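Local atomic coordinates of OsmC family protein (Rhodothermus marinus, PDB entry 5CML), a protein that probably hydrolyses carboxyl esters, the chain described here being the esterase domain, of alpha/beta-hydrolase type, of a longer protein that also carries an OsmC domain. Residues Cys135-Val140 with Glu175-Asn180; Val154-Val159 with Pro165-Lys170; Leu194-Thr199 with Glu206-Leu211. All blocks are in the same frame, centred on the assembly; numbering follows the deposited sequence.

In the fold
The three contacts illustrate how an alpha/beta-hydrolase core carries inserted elements. Contact 3 joins a core strand to its following helix; contacts 1 and 2 involve the excursion between strands 127-131 and 192-196. Contacts 1 and 3, centres about 16 Å apart, touch: Asn-207 OD1 probably accepts a hydrogen bond from Cys-135 N, and a Cys-135 to Cys-210 disulfide has been seen. Contact 2 has its centre about 15 Å from that of contact 1, without touching, and about 24 Å from that of contact 3; strand 166-169 runs straight into helix 170-179. His-196 touches residues of a probable Ser-109, His-229, Asp-200 triad, which Phe-166 lies near without touching.

Contact 1. Residues Cys135-Val140 with Glu175-Asn180; sequences CDPAHV and ELERVN
Pro-137 and Glu-177 mark the closest backbone approach, their CA atoms 6.1 Å apart, where the first turn of helix 137-141 meets the last turns of helix 170-179. Both helices belong to the excursion that this alpha/beta-hydrolase fold makes between strands 127-131 and 192-196 of its main sheet. No hydrogen bond crosses, and the union rests on two side-chain pairs. In the outer one, Pro-137 meets Glu-177 through CG and CB of its ring: CG sits 3.9 Å from Glu-177 CB, while Pro-137 CB meets Glu-177 OE1. With CG trans to the backbone N (chi1 177°) and the chain extended beyond it, the glutamate brings OE1 up to the proline, its aliphatic part passing the pyrrolidine at a slant. The inner pair is wholly apolar and buried, with Val-140 CG2 meeting Leu-176 CD2 at 4.1 Å, one methyl against one methyl, the two side chains crossing obliquely. Leu-173 also touches Pro-137 and Val-140, and Phe-85 and Ala-117 bring two further helices against Leu-176. The start of the first helix is fixed by an N-cap: Asp-136 OD1 accepts from His-139 N at 3.0 Å. That same oxygen is gripped a second time, by His-139 ND1 at 2.7 Å, the carboxylate oxygen standing only 8° from the imidazole plane.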
loop_
_atom_site.group_PDB
_atom_site.type_symbol
_atom_site.label_atom_id
_atom_site.label_comp_id
_atom_site.label_asym_id
_atom_site.label_seq_id
_atom_site.Cartn_x
_atom_site.Cartn_y
_atom_site.Cartn_z
ATOM N N CYS A 135 10.168 8.119 0.176
ATOM C CA CYS A 135 9.946 9.049 1.275
ATOM C C CYS A 135 9.593 10.450 0.814
ATOM O O CYS A 135 9.045 11.229 1.591
ATOM C CB CYS A 135 11.185 9.118 2.160
ATOM S SG CYS A 135 12.601 9.906 1.382
ATOM N N ASP A 136 9.915 10.771 -0.437
ATOM C CA ASP A 136 9.744 12.139 -0.911
ATOM C C ASP A 136 9.568 12.239 -2.429
ATOM O O ASP A 136 9.770 11.266 -3.154
ATOM C CB ASP A 136 10.936 13.001 -0.443
ATOM C CG ASP A 136 12.275 12.513 -0.956
ATOM O OD1 ASP A 136 12.345 11.847 -2.013
ATOM O OD2 ASP A 136 13.290 12.837 -0.299
ATOM N N PRO A 137 9.156 13.418 -2.921
ATOM C CA PRO A 137 8.948 13.543 -4.365
ATOM C C PRO A 137 10.186 13.288 -5.222
ATOM O O PRO A 137 10.048 12.781 -6.321
ATOM C CB PRO A 137 8.468 14.999 -4.508
ATOM C CG PRO A 137 7.711 15.229 -3.248
ATOM C CD PRO A 137 8.523 14.533 -2.189
ATOM N N ALA A 138 11.379 13.618 -4.750
ATOM C CA ALA A 138 12.545 13.367 -5.574
ATOM C C ALA A 138 12.676 11.876 -5.893
ATOM O O ALA A 138 12.993 11.491 -7.024
ATOM C CB ALA A 138 13.809 13.901 -4.894
ATOM N N HIS A 139 12.394 11.028 -4.912
ATOM C CA HIS A 139 12.547 9.597 -5.121
ATOM C C HIS A 139 11.360 9.026 -5.912
ATOM O O HIS A 139 11.507 8.035 -6.618
ATOM C CB HIS A 139 12.750 8.896 -3.776
ATOM C CG HIS A 139 14.129 9.091 -3.222
ATOM N ND1 HIS A 139 14.445 10.105 -2.346
ATOM C CD2 HIS A 139 15.280 8.414 -3.446
ATOM C CE1 HIS A 139 15.735 10.043 -2.053
ATOM N NE2 HIS A 139 16.266 9.029 -2.711
ATOM N N VAL A 140 10.204 9.669 -5.842
ATOM C CA VAL A 140 9.118 9.312 -6.745
ATOM C C VAL A 140 9.439 9.737 -8.187
ATOM O O VAL A 140 9.190 8.973 -9.119
ATOM C CB VAL A 140 7.774 9.938 -6.287
ATOM C CG1 VAL A 140 6.657 9.630 -7.284
ATOM C CG2 VAL A 140 7.402 9.396 -4.915
ATOM N N GLU A 175 -0.366 16.176 -5.580
ATOM C CA GLU A 175 -1.010 16.168 -4.288
ATOM C C GLU A 175 -0.082 15.682 -3.190
ATOM O O GLU A 175 -0.118 16.191 -2.082
ATOM C CB GLU A 175 -2.275 15.300 -4.357
ATOM C CG GLU A 175 -3.141 15.319 -3.114
ATOM C CD GLU A 175 -4.508 14.677 -3.338
ATOM O OE1 GLU A 175 -4.794 14.227 -4.481
ATOM O OE2 GLU A 175 -5.308 14.626 -2.364
ATOM N N LEU A 176 0.737 14.681 -3.491
ATOM C CA LEU A 176 1.699 14.153 -2.538
ATOM C C LEU A 176 2.709 15.222 -2.137
ATOM O O LEU A 176 3.023 15.413 -0.960
ATOM C CB LEU A 176 2.412 12.951 -3.153
ATOM C CG LEU A 176 3.362 12.187 -2.254
ATOM C CD1 LEU A 176 2.559 11.510 -1.156
ATOM C CD2 LEU A 176 4.154 11.151 -3.064
ATOM N N GLU A 177 3.185 15.956 -3.135
ATOM C CA GLU A 177 4.134 17.024 -2.916
ATOM C C GLU A 177 3.484 18.148 -2.093
ATOM O O GLU A 177 4.100 18.698 -1.174
ATOM C CB GLU A 177 4.643 17.491 -4.273
ATOM C CG GLU A 177 5.580 18.631 -4.257
ATOM C CD GLU A 177 6.216 18.859 -5.629
ATOM O OE1 GLU A 177 6.605 17.862 -6.293
ATOM O OE2 GLU A 177 6.306 20.039 -6.047
ATOM N N ARG A 178 2.213 18.443 -2.366
ATOM C CA ARG A 178 1.527 19.505 -1.621
ATOM C C ARG A 178 1.268 19.106 -0.154
ATOM O O ARG A 178 1.470 19.927 0.730
ATOM C CB ARG A 178 0.208 19.893 -2.315
ATOM C CG ARG A 178 -0.602 21.008 -1.608
ATOM C CD ARG A 178 0.236 22.292 -1.348
ATOM N NE ARG A 178 0.833 22.835 -2.560
ATOM C CZ ARG A 178 0.319 23.805 -3.317
ATOM N NH1 ARG A 178 -0.845 24.376 -3.008
ATOM N NH2 ARG A 178 0.994 24.219 -4.399
ATOM N N VAL A 179 0.825 17.869 0.122
ATOM C CA VAL A 179 0.517 17.511 1.519
ATOM C C VAL A 179 1.781 17.312 2.342
ATOM O O VAL A 179 1.771 17.538 3.559
ATOM C CB VAL A 179 -0.363 16.225 1.654
ATOM C CG1 VAL A 179 -1.670 16.393 0.933
ATOM C CG2 VAL A 179 0.359 14.973 1.179
ATOM N N ASN A 180 2.855 16.923 1.647
ATOM C CA ASN A 180 4.183 16.604 2.203
ATOM C C ASN A 180 4.152 15.315 3.035
ATOM O O ASN A 180 3.592 15.230 4.141
ATOM C CB ASN A 180 4.761 17.753 3.031
ATOM C CG ASN A 180 6.205 17.483 3.447
ATOM O OD1 ASN A 180 6.478 17.130 4.594
ATOM N ND2 ASN A 180 7.132 17.623 2.502
#

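Contact 2. Residues Val154-Val159 with Pro165-Lys170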
loop_
_atom_site.group_PDB
_atom_site.type_symbol
_atom_site.label_atom_id
_atom_site.label_comp_id
_atom_site.label_asym_id
_atom_site.label_seq_id
_atom_site.Cartn_x
_atom_site.Cartn_y
_atom_site.Cartn_z
ATOM N N VAL A 154 -5.792 13.332 -20.427
ATOM C CA VAL A 154 -4.763 14.301 -20.074
ATOM C C VAL A 154 -4.283 14.021 -18.650
ATOM O O VAL A 154 -4.944 13.301 -17.891
ATOM C CB VAL A 154 -5.308 15.755 -20.183
ATOM C CG1 VAL A 154 -4.211 16.800 -19.948
ATOM C CG2 VAL A 154 -5.942 15.983 -21.548
ATOM N N GLY A 155 -3.112 14.557 -18.307
ATOM C CA GLY A 155 -2.683 14.646 -16.926
ATOM C C GLY A 155 -2.285 13.330 -16.289
ATOM O O GLY A 155 -2.570 13.109 -15.107
ATOM N N GLU A 156 -1.633 12.457 -17.056
ATOM C CA GLU A 156 -1.154 11.180 -16.513
ATOM C C GLU A 156 0.367 11.058 -16.632
ATOM O O GLU A 156 1.019 11.869 -17.283
ATOM C CB GLU A 156 -1.868 10.010 -17.206
ATOM C CG GLU A 156 -3.395 10.115 -17.049
ATOM C CD GLU A 156 -4.162 8.851 -17.428
ATOM O OE1 GLU A 156 -3.547 7.889 -17.911
ATOM O OE2 GLU A 156 -5.400 8.829 -17.241
ATOM N N ALA A 157 0.925 10.061 -15.957
ATOM C CA ALA A 157 2.373 9.838 -15.965
ATOM C C ALA A 157 2.651 8.351 -16.116
ATOM O O ALA A 157 1.800 7.535 -15.738
ATOM C CB ALA A 157 3.000 10.387 -14.685
ATOM N N VAL A 158 3.820 7.998 -16.666
ATOM C CA VAL A 158 4.228 6.592 -16.798
ATOM C C VAL A 158 5.261 6.214 -15.720
ATOM O O VAL A 158 6.277 6.883 -15.555
ATOM C CB VAL A 158 4.810 6.299 -18.191
ATOM C CG1 VAL A 158 5.308 4.844 -18.308
ATOM C CG2 VAL A 158 3.777 6.575 -19.274
ATOM N N VAL A 159 4.980 5.122 -15.011
ATOM C CA VAL A 159 5.771 4.669 -13.877
ATOM C C VAL A 159 6.561 3.425 -14.263
ATOM O O VAL A 159 6.034 2.525 -14.917
ATOM C CB VAL A 159 4.881 4.320 -12.657
ATOM C CG1 VAL A 159 5.731 3.948 -11.443
ATOM C CG2 VAL A 159 3.944 5.466 -12.317
ATOM N N PRO A 165 5.556 -1.516 -16.944
ATOM C CA PRO A 165 5.283 -0.119 -16.610
ATOM C C PRO A 165 3.786 0.173 -16.560
ATOM O O PRO A 165 2.989 -0.615 -17.082
ATOM C CB PRO A 165 5.962 0.657 -17.751
ATOM C CG PRO A 165 5.997 -0.291 -18.888
ATOM C CD PRO A 165 6.127 -1.661 -18.295
ATOM N N PHE A 166 3.403 1.294 -15.954
ATOM C CA PHE A 166 1.984 1.624 -15.850
ATOM C C PHE A 166 1.753 3.124 -15.798
ATOM O O PHE A 166 2.693 3.901 -15.673
ATOM C CB PHE A 166 1.354 0.939 -14.620
ATOM C CG PHE A 166 1.962 1.332 -13.289
ATOM C CD1 PHE A 166 3.056 0.650 -12.788
ATOM C CD2 PHE A 166 1.397 2.343 -12.516
ATOM C CE1 PHE A 166 3.599 0.978 -11.557
ATOM C CE2 PHE A 166 1.933 2.674 -11.270
ATOM C CZ PHE A 166 3.038 1.998 -10.800
ATOM N N ARG A 167 0.488 3.515 -15.913
ATOM C CA ARG A 167 0.107 4.927 -15.876
ATOM C C ARG A 167 -0.510 5.301 -14.546
ATOM O O ARG A 167 -1.183 4.478 -13.928
ATOM C CB ARG A 167 -0.909 5.252 -16.972
ATOM C CG ARG A 167 -0.508 4.843 -18.365
ATOM C CD ARG A 167 -1.745 4.736 -19.251
ATOM N NE ARG A 167 -2.197 6.057 -19.672
ATOM C CZ ARG A 167 -1.586 6.785 -20.602
ATOM N NH1 ARG A 167 -0.493 6.317 -21.194
ATOM N NH2 ARG A 167 -2.058 7.983 -20.930
ATOM N N ILE A 168 -0.298 6.542 -14.118
ATOM C CA ILE A 168 -1.038 7.113 -12.993
ATOM C C ILE A 168 -1.344 8.591 -13.267
ATOM O O ILE A 168 -0.732 9.204 -14.143
ATOM C CB ILE A 168 -0.265 6.993 -11.660
ATOM C CG1 ILE A 168 1.064 7.745 -11.734
ATOM C CG2 ILE A 168 -0.067 5.531 -11.315
ATOM C CD1 ILE A 168 1.698 7.960 -10.359
ATOM N N LYS A 169 -2.287 9.161 -12.522
ATOM C CA LYS A 169 -2.570 10.596 -12.641
ATOM C C LYS A 169 -1.396 11.481 -12.165
ATOM O O LYS A 169 -0.776 11.211 -11.128
ATOM C CB LYS A 169 -3.831 10.943 -11.845
ATOM C CG LYS A 169 -5.078 10.170 -12.275
ATOM C CD LYS A 169 -5.368 10.386 -13.754
ATOM C CE LYS A 169 -6.820 10.104 -14.101
ATOM N NZ LYS A 169 -7.123 10.458 -15.526
ATOM N N LYS A 170 -1.081 12.528 -12.928
ATOM C CA LYS A 170 -0.108 13.533 -12.473
ATOM C C LYS A 170 -0.566 14.156 -11.156
ATOM O O LYS A 170 0.262 14.593 -10.347
ATOM C CB LYS A 170 0.096 14.631 -13.517
ATOM C CG LYS A 170 0.792 14.174 -14.793
ATOM C CD LYS A 170 0.879 15.320 -15.807
ATOM C CE LYS A 170 1.109 14.815 -17.227
ATOM N NZ LYS A 170 1.173 15.928 -18.227
#
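Glu-156 to Val-159 and Phe-166 to Lys-169 pair as the two arms of a beta hairpin, which strand 144-146 extends to a small three-stranded antiparallel sheet apart from the main sheet of the hydrolase domain. The backbone bonds come as two hydrogen-bonded pairs, Ala-157 with Ile-168 and Val-159 with Phe-166; the shortest runs from Ala-157 N to Ile-168 O, 2.6 Å. Beyond them Lys-170 N reaches Gly-155 O at 2.7 Å, from above the carbonyl plane, and ties the residue just after the second arm to the one just before the first. Ionic contacts come next: Glu-156, Arg-167 and Lys-169 form a salt-bridge network. The buried Glu-156 carboxylate is shared between two cations: OE1 takes Arg-167 NE at 2.9 Å, with a weak bond from Arg-167 NH2, while OE2 uses its anti lone pair for Lys-169 NZ, also 2.9 Å away. The carboxylate and guanidinium planes stand 55° apart, so the arginine does not lie flat against its partner. Apolar packing occupies the face carrying Ala-157, Val-159, Phe-166 and Ile-168. There Val-159 CG2 touches Ile-168 CG1 at 3.7 Å, and both residues also meet Leu-144. Phe-166, its CG held between the backbone N and the carbonyl carbon (chi1 61°), turns one ring face to Val-159, whose CB makes a CH-pi contact 3.6 Å from the centroid.

Contact 3. Residues Leu194-Thr199 with Glu206-Leu211; sequences LFHSPT and ENAACL
Next to His-196, whose ring leans on Ala-208, the hydroxyl oxygen Ser-197 OG is gripped by several groups: it accepts from Thr-199 N at 3.0 Å (N-H...O angle 143°), closing an ST turn, and is hydrogen-bonded to Ala-227 O, with a weak bond to Asp-225 O besides. The turn bends the chain just where the strand ends. His-196 is held in a different way. Its NE2 is hydrogen-bonded to Val-203 O, which limits rotation of the imidazole, while ND1 and CE1 of the ring come up against the helix: Ala-208 CB lies 3.7 Å from His-196 ND1 and approaches the ring obliquely. Asn-207 CB joins it at 4.2 Å from His-196 CE1, and the amide of Asn-207 is engaged elsewhere, OD1 with Cys-135 N and ND2 with Gly-204 O. Strand 192-196 and helix 206-214, with strand 219-223, make a beta-alpha-beta unit of the alpha/beta-hydrolase core; the short strand and helix segments run nearly antiparallel, at 166°, with their axes 8.8 Å apart. Further back along the strand, Leu-194 CG stands anti to the carbonyl carbon (chi1 -59°), which brings both methyls to the helix. CD1 lies 3.7 Å from Ala-208 O and 4.0 Å from Leu-211 CB, and CD2 comes to 4.1 Å from Leu-211 CD1. Trimming this leucine to an alanine would probably open a gap between strand and helix, with Leu-211 losing its apolar partner on this strand and becoming freer to turn. Thr-130 of the neighbouring strand 127-131 also touches Leu-194.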
loop_
_atom_site.group_PDB
_atom_site.type_symbol
_atom_site.label_atom_id
_atom_site.label_comp_id
_atom_site.label_asym_id
_atom_site.label_seq_id
_atom_site.Cartn_x
_atom_site.Cartn_y
_atom_site.Cartn_z
ATOM N N LEU A 194 7.705 -0.130 8.925
ATOM C CA LEU A 194 8.343 -0.015 7.628
ATOM C C LEU A 194 9.112 -1.275 7.282
ATOM O O LEU A 194 9.983 -1.674 8.046
ATOM C CB LEU A 194 9.338 1.148 7.628
ATOM C CG LEU A 194 8.773 2.530 7.956
ATOM C CD1 LEU A 194 9.905 3.460 8.377
ATOM C CD2 LEU A 194 8.042 3.076 6.746
ATOM N N PHE A 195 8.826 -1.863 6.128
ATOM C CA PHE A 195 9.644 -2.932 5.561
ATOM C C PHE A 195 10.438 -2.381 4.407
ATOM O O PHE A 195 9.882 -1.646 3.591
ATOM C CB PHE A 195 8.802 -4.078 5.009
ATOM C CG PHE A 195 8.016 -4.856 6.028
ATOM C CD1 PHE A 195 8.551 -5.981 6.627
ATOM C CD2 PHE A 195 6.702 -4.513 6.321
ATOM C CE1 PHE A 195 7.788 -6.733 7.530
ATOM C CE2 PHE A 195 5.956 -5.251 7.212
ATOM C CZ PHE A 195 6.505 -6.365 7.817
ATOM N N HIS A 196 11.718 -2.743 4.284
ATOM C CA HIS A 196 12.486 -2.322 3.129
ATOM C C HIS A 196 13.691 -3.215 2.955
ATOM O O HIS A 196 14.321 -3.597 3.935
ATOM C CB HIS A 196 12.950 -0.878 3.296
ATOM C CG HIS A 196 13.016 -0.094 2.021
ATOM N ND1 HIS A 196 12.222 1.009 1.800
ATOM C CD2 HIS A 196 13.797 -0.225 0.918
ATOM C CE1 HIS A 196 12.501 1.525 0.614
ATOM N NE2 HIS A 196 13.454 0.798 0.059
ATOM N N SER A 197 14.031 -3.505 1.704
ATOM C CA SER A 197 15.242 -4.252 1.407
ATOM C C SER A 197 16.444 -3.346 1.231
ATOM O O SER A 197 16.388 -2.375 0.470
ATOM C CB SER A 197 15.079 -5.054 0.143
ATOM O OG SER A 197 16.311 -5.629 -0.195
ATOM N N PRO A 198 17.548 -3.684 1.905
ATOM C CA PRO A 198 18.759 -2.878 1.696
ATOM C C PRO A 198 19.238 -2.982 0.257
ATOM O O PRO A 198 19.926 -2.087 -0.193
ATOM C CB PRO A 198 19.772 -3.472 2.686
ATOM C CG PRO A 198 19.197 -4.709 3.182
ATOM C CD PRO A 198 17.723 -4.684 2.971
ATOM N N THR A 199 18.858 -4.044 -0.447
ATOM C CA THR A 199 19.308 -4.256 -1.823
ATOM C C THR A 199 18.261 -3.813 -2.859
ATOM O O THR A 199 18.382 -4.125 -4.041
ATOM C CB THR A 199 19.692 -5.745 -2.068
ATOM O OG1 THR A 199 18.568 -6.593 -1.831
ATOM C CG2 THR A 199 20.805 -6.162 -1.140
ATOM N N GLU A 206 17.630 4.231 1.782
ATOM C CA GLU A 206 17.658 5.518 2.469
ATOM C C GLU A 206 16.240 6.095 2.658
ATOM O O GLU A 206 16.010 6.867 3.586
ATOM C CB GLU A 206 18.548 6.535 1.729
ATOM C CG GLU A 206 18.075 6.897 0.334
ATOM C CD GLU A 206 18.619 5.975 -0.749
ATOM O OE1 GLU A 206 18.976 4.799 -0.461
ATOM O OE2 GLU A 206 18.709 6.456 -1.903
ATOM N N ASN A 207 15.283 5.673 1.820
ATOM C CA ASN A 207 13.900 6.144 1.937
ATOM C C ASN A 207 13.269 5.647 3.226
ATOM O O ASN A 207 12.508 6.370 3.861
ATOM C CB ASN A 207 13.046 5.689 0.734
ATOM C CG ASN A 207 13.368 6.451 -0.527
ATOM O OD1 ASN A 207 12.744 7.466 -0.810
ATOM N ND2 ASN A 207 14.333 5.963 -1.296
ATOM N N ALA A 208 13.621 4.430 3.648
ATOM C CA ALA A 208 13.083 3.912 4.894
ATOM C C ALA A 208 13.670 4.686 6.084
ATOM O O ALA A 208 12.975 4.946 7.052
ATOM C CB ALA A 208 13.361 2.396 5.023
ATOM N N ALA A 209 14.949 5.060 6.014
ATOM C CA ALA A 209 15.556 5.821 7.106
ATOM C C ALA A 209 14.910 7.199 7.211
ATOM O O ALA A 209 14.662 7.708 8.299
ATOM C CB ALA A 209 17.048 5.955 6.890
ATOM N N CYS A 210 14.615 7.789 6.062
ATOM C CA CYS A 210 13.966 9.078 5.976
ATOM C C CYS A 210 12.585 9.040 6.629
ATOM O O CYS A 210 12.223 9.900 7.424
ATOM C CB CYS A 210 13.871 9.462 4.500
ATOM S SG CYS A 210 13.023 10.957 4.137
ATOM N N LEU A 211 11.812 8.007 6.277
ATOM C CA LEU A 211 10.477 7.882 6.836
ATOM C C LEU A 211 10.555 7.600 8.340
ATOM O O LEU A 211 9.769 8.139 9.114
ATOM C CB LEU A 211 9.665 6.790 6.116
ATOM C CG LEU A 211 9.215 7.147 4.690
ATOM C CD1 LEU A 211 8.754 5.905 3.899
ATOM C CD2 LEU A 211 8.084 8.164 4.737
#